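Local coordinates for protein phosphoribosylglycinamide synthetase (Anaerococcus prevotii, PDB 4DIM) that is probably an ATP-dependent ligase of the ATP-grasp family, thought to bind ATP and a divalent metal ion, at residues I341-A346 / V352-F357; F356-E359 / E363-K366. All blocks are in the same frame, centred on the assembly; numbering follows the deposited sequence.

Both contacts join strand 351-356, the edge of the eight-stranded sheet, or the loop that follows it, to the three-stranded sheet formed by 363-364, 336-343 and 398-402. Interaction 1 packs the end of strand 336-343 against strand 351-356; interaction 2 sets the next loop against 363-364, the neighbour of 336-343. Their centres lie about 14 Å apart, about 25 and 23 Å from the centre of the chain. They meet where Ile341, which lies on Phe356 in interaction 1, brings its CD1 to 3.9 Å from Lys358 O of interaction 2. Phe356 and Phe357 belong to both, as the chain turns from one contact into the other. Interaction 2 adds a hydrogen bond; neither has a known catalytic role.

Interaction 1 of 2, residues I341-A346 / V352-F357; sequences ILNSNA and VEITFF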
ATOM      1  N   ILE A 341       0.648  -5.572 -28.728  1.00113.28           N
ATOM      2  CA  ILE A 341       1.444  -4.489 -28.157  1.00109.21           C
ATOM      3  C   ILE A 341       2.857  -4.616 -28.704  1.00113.97           C
ATOM      4  O   ILE A 341       3.526  -5.613 -28.423  1.00114.88           O
ATOM      5  CB  ILE A 341       1.428  -4.488 -26.624  1.00109.32           C
ATOM      6  CG1 ILE A 341      -0.022  -4.434 -26.117  1.00109.89           C
ATOM      7  CG2 ILE A 341       2.231  -3.299 -26.112  1.00107.45           C
ATOM      8  CD1 ILE A 341      -0.257  -4.820 -24.674  1.00115.51           C
ATOM      9  N   LEU A 342       3.321  -3.602 -29.460  1.00109.10           N
ATOM     10  CA  LEU A 342       4.652  -3.598 -30.054  1.00108.71           C
ATOM     11  C   LEU A 342       5.682  -2.917 -29.136  1.00109.56           C
ATOM     12  O   LEU A 342       5.587  -1.717 -28.903  1.00108.44           O
ATOM     13  CB  LEU A 342       4.614  -2.876 -31.402  1.00109.87           C
ATOM     14  CG  LEU A 342       3.460  -3.244 -32.345  1.00115.64           C
ATOM     15  CD1 LEU A 342       3.523  -2.415 -33.615  1.00116.98           C
ATOM     16  CD2 LEU A 342       3.474  -4.725 -32.674  1.00116.75           C
ATOM     17  N   ASN A 343       6.664  -3.680 -28.630  1.00104.16           N
ATOM     18  CA  ASN A 343       7.749  -3.163 -27.801  1.00102.28           C
ATOM     19  C   ASN A 343       9.040  -3.215 -28.602  1.00109.28           C
ATOM     20  O   ASN A 343       9.680  -4.269 -28.669  1.00110.85           O
ATOM     21  CB  ASN A 343       7.885  -3.959 -26.489  1.00 97.11           C
ATOM     22  CG  ASN A 343       8.998  -3.471 -25.595  1.00 99.85           C
ATOM     23  OD1 ASN A 343       9.598  -2.426 -25.818  1.00 89.58           O
ATOM     24  ND2 ASN A 343       9.318  -4.223 -24.570  1.00100.95           N
ATOM     25  N   SER A 344       9.455  -2.064 -29.161  1.00106.61           N
ATOM     26  CA  SER A 344      10.667  -1.985 -29.973  1.00109.19           C
ATOM     27  C   SER A 344      11.912  -1.616 -29.135  1.00114.02           C
ATOM     28  O   SER A 344      12.949  -1.294 -29.712  1.00115.76           O
ATOM     29  CB  SER A 344      10.469  -0.991 -31.123  1.00112.94           C
ATOM     30  OG  SER A 344      10.266   0.356 -30.730  1.00113.75           O
ATOM     31  N   ASN A 345      11.839  -1.731 -27.794  1.00109.90           N
ATOM     32  CA  ASN A 345      12.961  -1.379 -26.909  1.00110.29           C
ATOM     33  C   ASN A 345      13.995  -2.466 -26.803  1.00116.10           C
ATOM     34  O   ASN A 345      13.654  -3.641 -26.706  1.00115.82           O
ATOM     35  CB  ASN A 345      12.469  -1.072 -25.494  1.00107.02           C
ATOM     36  CG  ASN A 345      11.631   0.158 -25.467  1.00105.41           C
ATOM     37  OD1 ASN A 345      12.113   1.214 -25.847  1.00105.32           O
ATOM     38  ND2 ASN A 345      10.375   0.055 -25.062  1.00 83.75           N
ATOM     39  N   ALA A 346      15.251  -2.050 -26.683  1.00115.18           N
ATOM     40  CA  ALA A 346      16.385  -2.960 -26.556  1.00119.20           C
ATOM     41  C   ALA A 346      16.618  -3.445 -25.107  1.00122.16           C
ATOM     42  O   ALA A 346      16.265  -2.759 -24.144  1.00118.02           O
ATOM     43  CB  ALA A 346      17.645  -2.267 -27.065  1.00123.12           C
ATOM     44  N   VAL A 352      14.335  -2.708 -15.328  1.00 87.79           N
ATOM     45  CA  VAL A 352      14.077  -3.772 -14.381  1.00 87.38           C
ATOM     46  C   VAL A 352      12.905  -4.608 -14.870  1.00 92.70           C
ATOM     47  O   VAL A 352      12.928  -5.830 -14.763  1.00 94.59           O
ATOM     48  CB  VAL A 352      13.798  -3.156 -13.000  1.00 89.11           C
ATOM     49  CG1 VAL A 352      13.296  -4.205 -12.021  1.00 88.48           C
ATOM     50  CG2 VAL A 352      15.040  -2.432 -12.470  1.00 89.69           C
ATOM     51  N   GLU A 353      11.861  -3.949 -15.358  1.00 89.30           N
ATOM     52  CA  GLU A 353      10.664  -4.643 -15.789  1.00 89.64           C
ATOM     53  C   GLU A 353       9.891  -3.873 -16.841  1.00 91.37           C
ATOM     54  O   GLU A 353       9.833  -2.649 -16.784  1.00 88.81           O
ATOM     55  CB  GLU A 353       9.754  -4.866 -14.579  1.00 90.56           C
ATOM     56  CG  GLU A 353       8.747  -5.968 -14.773  1.00102.75           C
ATOM     57  CD  GLU A 353       7.672  -6.009 -13.712  1.00122.41           C
ATOM     58  OE1 GLU A 353       8.002  -6.174 -12.513  1.00117.18           O
ATOM     59  OE2 GLU A 353       6.488  -5.869 -14.088  1.00119.33           O
ATOM     60  N   ILE A 354       9.362  -4.613 -17.828  1.00 90.04           N
ATOM     61  CA  ILE A 354       8.419  -4.161 -18.852  1.00 90.20           C
ATOM     62  C   ILE A 354       7.455  -5.293 -18.995  1.00 97.77           C
ATOM     63  O   ILE A 354       7.797  -6.292 -19.627  1.00101.49           O
ATOM     64  CB  ILE A 354       8.979  -3.717 -20.238  1.00 92.96           C
ATOM     65  CG1 ILE A 354       9.752  -2.390 -20.143  1.00 91.24           C
ATOM     66  CG2 ILE A 354       7.807  -3.556 -21.234  1.00 93.91           C
ATOM     67  CD1 ILE A 354      10.561  -2.037 -21.419  1.00 96.23           C
ATOM     68  N   THR A 355       6.285  -5.194 -18.372  1.00 93.23           N
ATOM     69  CA  THR A 355       5.300  -6.261 -18.499  1.00 94.00           C
ATOM     70  C   THR A 355       3.992  -5.698 -18.960  1.00 92.65           C
ATOM     71  O   THR A 355       3.596  -4.607 -18.542  1.00 88.15           O
ATOM     72  CB  THR A 355       5.130  -7.031 -17.173  1.00105.94           C
ATOM     73  OG1 THR A 355       4.727  -6.135 -16.144  1.00105.26           O
ATOM     74  CG2 THR A 355       6.397  -7.791 -16.774  1.00106.10           C
ATOM     75  N   PHE A 356       3.301  -6.479 -19.789  1.00 91.95           N
ATOM     76  CA  PHE A 356       1.976  -6.150 -20.282  1.00 92.81           C
ATOM     77  C   PHE A 356       0.965  -7.088 -19.634  1.00100.68           C
ATOM     78  O   PHE A 356       1.243  -8.273 -19.416  1.00101.32           O
ATOM     79  CB  PHE A 356       1.927  -6.223 -21.808  1.00 95.15           C
ATOM     80  CG  PHE A 356       2.915  -5.263 -22.426  1.00 94.77           C
ATOM     81  CD1 PHE A 356       2.735  -3.887 -22.314  1.00 95.46           C
ATOM     82  CD2 PHE A 356       4.105  -5.725 -22.977  1.00 96.71           C
ATOM     83  CE1 PHE A 356       3.707  -3.005 -22.784  1.00 94.34           C
ATOM     84  CE2 PHE A 356       5.078  -4.842 -23.421  1.00 97.16           C
ATOM     85  CZ  PHE A 356       4.860  -3.490 -23.349  1.00 93.55           C
ATOM     86  N   PHE A 357      -0.185  -6.512 -19.260  1.00 98.69           N
ATOM     87  CA  PHE A 357      -1.313  -7.208 -18.646  1.00100.32           C
ATOM     88  C   PHE A 357      -2.386  -7.603 -19.674  1.00106.07           C
ATOM     89  O   PHE A 357      -3.118  -8.545 -19.405  1.00109.08           O
ATOM     90  CB  PHE A 357      -1.968  -6.318 -17.575  1.00101.08           C
ATOM     91  CG  PHE A 357      -1.033  -5.688 -16.565  1.00 98.49           C
ATOM     92  CD1 PHE A 357       0.018  -6.411 -16.019  1.00 98.32           C
ATOM     93  CD2 PHE A 357      -1.272  -4.408 -16.081  1.00 97.98           C
ATOM     94  CE1 PHE A 357       0.852  -5.836 -15.082  1.00 95.98           C
ATOM     95  CE2 PHE A 357      -0.441  -3.838 -15.147  1.00 96.59           C
ATOM     96  CZ  PHE A 357       0.635  -4.540 -14.678  1.00 94.01           C
TER
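Ile341 and Asn343 pack on Phe356 and Ile354 where two antiparallel sheets face each other, the strands running at 164° with their axes 9.9 Å apart. The join is made by side chains alone. CG2 of Ile341 sits over one face of the Phe356 ring in a CH-pi contact, 3.8 Å from the centroid and 16° off the ring normal, displaced toward the rim on the CE1 and CZ side. The other branch of the same isoleucine packs beside CB and CG at the root of the ring, with Ile341 CD1 3.9 Å from Phe356 CG.

Strand 336-343 is the middle strand of its three-stranded sheet, whereas 351-356 is an edge strand of the large sheet, tied to strand 375-381 with a classic beta bulge at Val352 and Glu353 opposite Ile378. Ile398 of strand 398-402 flanks the contact, touching Ile341, Asn343 and Phe356.

Farther along, Asn343 and Ile354 reach toward each other from the two strands. With CG anti to the backbone N (chi1 180°), the amide extends across the gap and lays ND2 3.7 Å from Ile354 CG2. Its oxygen turns back: Asn343 OD1 accepts Asn345 N at 3.1 Å from above the carbonyl plane, an Asx turn that helps fix the amide as the strand ends. Asn345 ND2 adds a weak bond to Asn343 OD1 but is held chiefly by Ile394 O, and lies 4.2 Å from Ile354 CD1.

Interaction 2 of 2, residues F356-E359 / E363-K366; sequences FFKE and EIKK
Lys358 and Ile364 run alongside each other with their ends pointing opposite ways, the root of the lysine chain lying beside the end of the isoleucine while its ammonium group travels on to the main chain of Glu363. The apolar half of the meeting is narrow: Ile364 CD1 rests 3.9 Å from Lys358 CB and equally close to Lys358 CG. Ile364 offers that methyl because its chain folds at chi2 (-50°), which brings the tip back toward the lysine although the side chain does not set out in that direction.

The polar half depends on the shape of Lys358. Its chain bends at chi2 (-63°) and again at chi4, with a straight run between, and this lets NZ come to 3.2 Å from Glu363 O. The donor lies in the carbonyl plane with a C=O...N angle of 160°, almost head-on to the oxygen. The bond thus holds a main-chain carbonyl, and the carboxylate of Glu363, whose side chain leaves on the far side, plays no part in it. Replacing Lys358 with an alanine would probably leave Glu363 O without this donor and strip part of the cover from Ile364 CD1.

Leu338 of strand 336-343 touches both Lys358 and Ile364, and Leu402 of strand 398-402 adds to the packing round the buried isoleucine. Ile364 makes a backbone hydrogen bond with Gly336, whereas Phe357, just before the lysine, makes one with Ile374. Lys358 bridges from the loop that connects the two sheets to the strand after it: the loop leaves edge strand 351-356 of the large antiparallel sheet, and the lysine donates a hydrogen bond to a backbone carbonyl of 363-364, the short edge strand of the three-stranded sheet.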
ATOM      1  N   PHE A 356       3.301  -6.479 -19.789  1.00 91.95           N
ATOM      2  CA  PHE A 356       1.976  -6.150 -20.282  1.00 92.81           C
ATOM      3  C   PHE A 356       0.965  -7.088 -19.634  1.00100.68           C
ATOM      4  O   PHE A 356       1.243  -8.273 -19.416  1.00101.32           O
ATOM      5  CB  PHE A 356       1.927  -6.223 -21.808  1.00 95.15           C
ATOM      6  CG  PHE A 356       2.915  -5.263 -22.426  1.00 94.77           C
ATOM      7  CD1 PHE A 356       2.735  -3.887 -22.314  1.00 95.46           C
ATOM      8  CD2 PHE A 356       4.105  -5.725 -22.977  1.00 96.71           C
ATOM      9  CE1 PHE A 356       3.707  -3.005 -22.784  1.00 94.34           C
ATOM     10  CE2 PHE A 356       5.078  -4.842 -23.421  1.00 97.16           C
ATOM     11  CZ  PHE A 356       4.860  -3.490 -23.349  1.00 93.55           C
ATOM     12  N   PHE A 357      -0.185  -6.512 -19.260  1.00 98.69           N
ATOM     13  CA  PHE A 357      -1.313  -7.208 -18.646  1.00100.32           C
ATOM     14  C   PHE A 357      -2.386  -7.603 -19.674  1.00106.07           C
ATOM     15  O   PHE A 357      -3.118  -8.545 -19.405  1.00109.08           O
ATOM     16  CB  PHE A 357      -1.968  -6.318 -17.575  1.00101.08           C
ATOM     17  CG  PHE A 357      -1.033  -5.688 -16.565  1.00 98.49           C
ATOM     18  CD1 PHE A 357       0.018  -6.411 -16.019  1.00 98.32           C
ATOM     19  CD2 PHE A 357      -1.272  -4.408 -16.081  1.00 97.98           C
ATOM     20  CE1 PHE A 357       0.852  -5.836 -15.082  1.00 95.98           C
ATOM     21  CE2 PHE A 357      -0.441  -3.838 -15.147  1.00 96.59           C
ATOM     22  CZ  PHE A 357       0.635  -4.540 -14.678  1.00 94.01           C
ATOM     23  N   LYS A 358      -2.515  -6.884 -20.811  1.00101.83           N
ATOM     24  CA  LYS A 358      -3.537  -7.199 -21.815  1.00106.08           C
ATOM     25  C   LYS A 358      -2.942  -8.048 -22.967  1.00111.00           C
ATOM     26  O   LYS A 358      -1.726  -8.067 -23.185  1.00108.09           O
ATOM     27  CB  LYS A 358      -4.202  -5.906 -22.336  1.00109.57           C
ATOM     28  CG  LYS A 358      -4.745  -4.984 -21.220  1.00122.06           C
ATOM     29  CD  LYS A 358      -5.869  -5.636 -20.391  1.00138.22           C
ATOM     30  CE  LYS A 358      -6.438  -4.771 -19.287  1.00149.28           C
ATOM     31  NZ  LYS A 358      -7.226  -3.615 -19.798  1.00161.26           N
ATOM     32  N   GLU A 359      -3.811  -8.808 -23.638  1.00112.95           N
ATOM     33  CA  GLU A 359      -3.458  -9.731 -24.732  1.00115.76           C
ATOM     34  C   GLU A 359      -4.506  -9.682 -25.854  1.00124.07           C
ATOM     35  O   GLU A 359      -5.593  -9.139 -25.642  1.00124.49           O
ATOM     36  CB  GLU A 359      -3.316 -11.173 -24.193  1.00119.92           C
ATOM     37  CG  GLU A 359      -4.557 -11.754 -23.517  1.00139.12           C
ATOM     38  CD  GLU A 359      -4.354 -13.085 -22.803  1.00162.43           C
ATOM     39  OE1 GLU A 359      -3.468 -13.156 -21.918  1.00138.85           O
ATOM     40  OE2 GLU A 359      -5.120 -14.039 -23.087  1.00158.28           O
ATOM     41  N   GLU A 363      -9.994  -6.089 -23.954  1.00134.19           N
ATOM     42  CA  GLU A 363     -10.509  -4.744 -24.117  1.00134.45           C
ATOM     43  C   GLU A 363      -9.585  -3.737 -23.487  1.00131.39           C
ATOM     44  O   GLU A 363      -9.132  -3.921 -22.358  1.00127.45           O
ATOM     45  CB  GLU A 363     -11.907  -4.604 -23.507  1.00141.05           C
ATOM     46  CG  GLU A 363     -12.612  -3.328 -23.937  1.00156.63           C
ATOM     47  CD  GLU A 363     -14.004  -3.175 -23.364  1.00192.50           C
ATOM     48  OE1 GLU A 363     -14.156  -3.303 -22.127  1.00181.33           O
ATOM     49  OE2 GLU A 363     -14.942  -2.913 -24.151  1.00201.60           O
ATOM     50  N   ILE A 364      -9.340  -2.655 -24.230  1.00127.06           N
ATOM     51  CA  ILE A 364      -8.564  -1.496 -23.824  1.00122.52           C
ATOM     52  C   ILE A 364      -9.604  -0.446 -23.469  1.00129.21           C
ATOM     53  O   ILE A 364     -10.318   0.021 -24.364  1.00130.95           O
ATOM     54  CB  ILE A 364      -7.599  -1.038 -24.963  1.00122.73           C
ATOM     55  CG1 ILE A 364      -6.729  -2.213 -25.488  1.00121.34           C
ATOM     56  CG2 ILE A 364      -6.734   0.154 -24.498  1.00119.17           C
ATOM     57  CD1 ILE A 364      -5.988  -3.039 -24.352  1.00124.84           C
ATOM     58  N   LYS A 365      -9.752  -0.140 -22.168  1.00125.23           N
ATOM     59  CA  LYS A 365     -10.736   0.827 -21.694  1.00127.94           C
ATOM     60  C   LYS A 365     -10.060   2.141 -21.333  1.00128.34           C
ATOM     61  O   LYS A 365      -9.172   2.134 -20.486  1.00122.78           O
ATOM     62  CB  LYS A 365     -11.487   0.282 -20.460  1.00132.55           C
ATOM     63  CG  LYS A 365     -12.669  -0.622 -20.776  1.00145.23           C
ATOM     64  CD  LYS A 365     -13.247  -1.278 -19.511  1.00161.19           C
ATOM     65  CE  LYS A 365     -13.990  -0.337 -18.571  1.00173.37           C
ATOM     66  NZ  LYS A 365     -13.574  -0.506 -17.143  1.00174.62           N
ATOM     67  N   LYS A 366     -10.521   3.272 -21.934  1.00128.32           N
ATOM     68  CA  LYS A 366     -10.054   4.627 -21.607  1.00126.82           C
ATOM     69  C   LYS A 366      -9.972   4.725 -20.080  1.00129.95           C
ATOM     70  O   LYS A 366     -10.986   4.593 -19.393  1.00133.57           O
ATOM     71  CB  LYS A 366     -11.009   5.683 -22.197  1.00133.80           C
ATOM     72  CG  LYS A 366     -10.556   7.131 -22.015  1.00146.29           C
ATOM     73  CD  LYS A 366     -11.657   7.995 -21.384  1.00160.86           C
ATOM     74  CE  LYS A 366     -11.292   9.458 -21.265  1.00171.68           C
ATOM     75  NZ  LYS A 366     -11.412  10.198 -22.559  1.00183.82           N
TER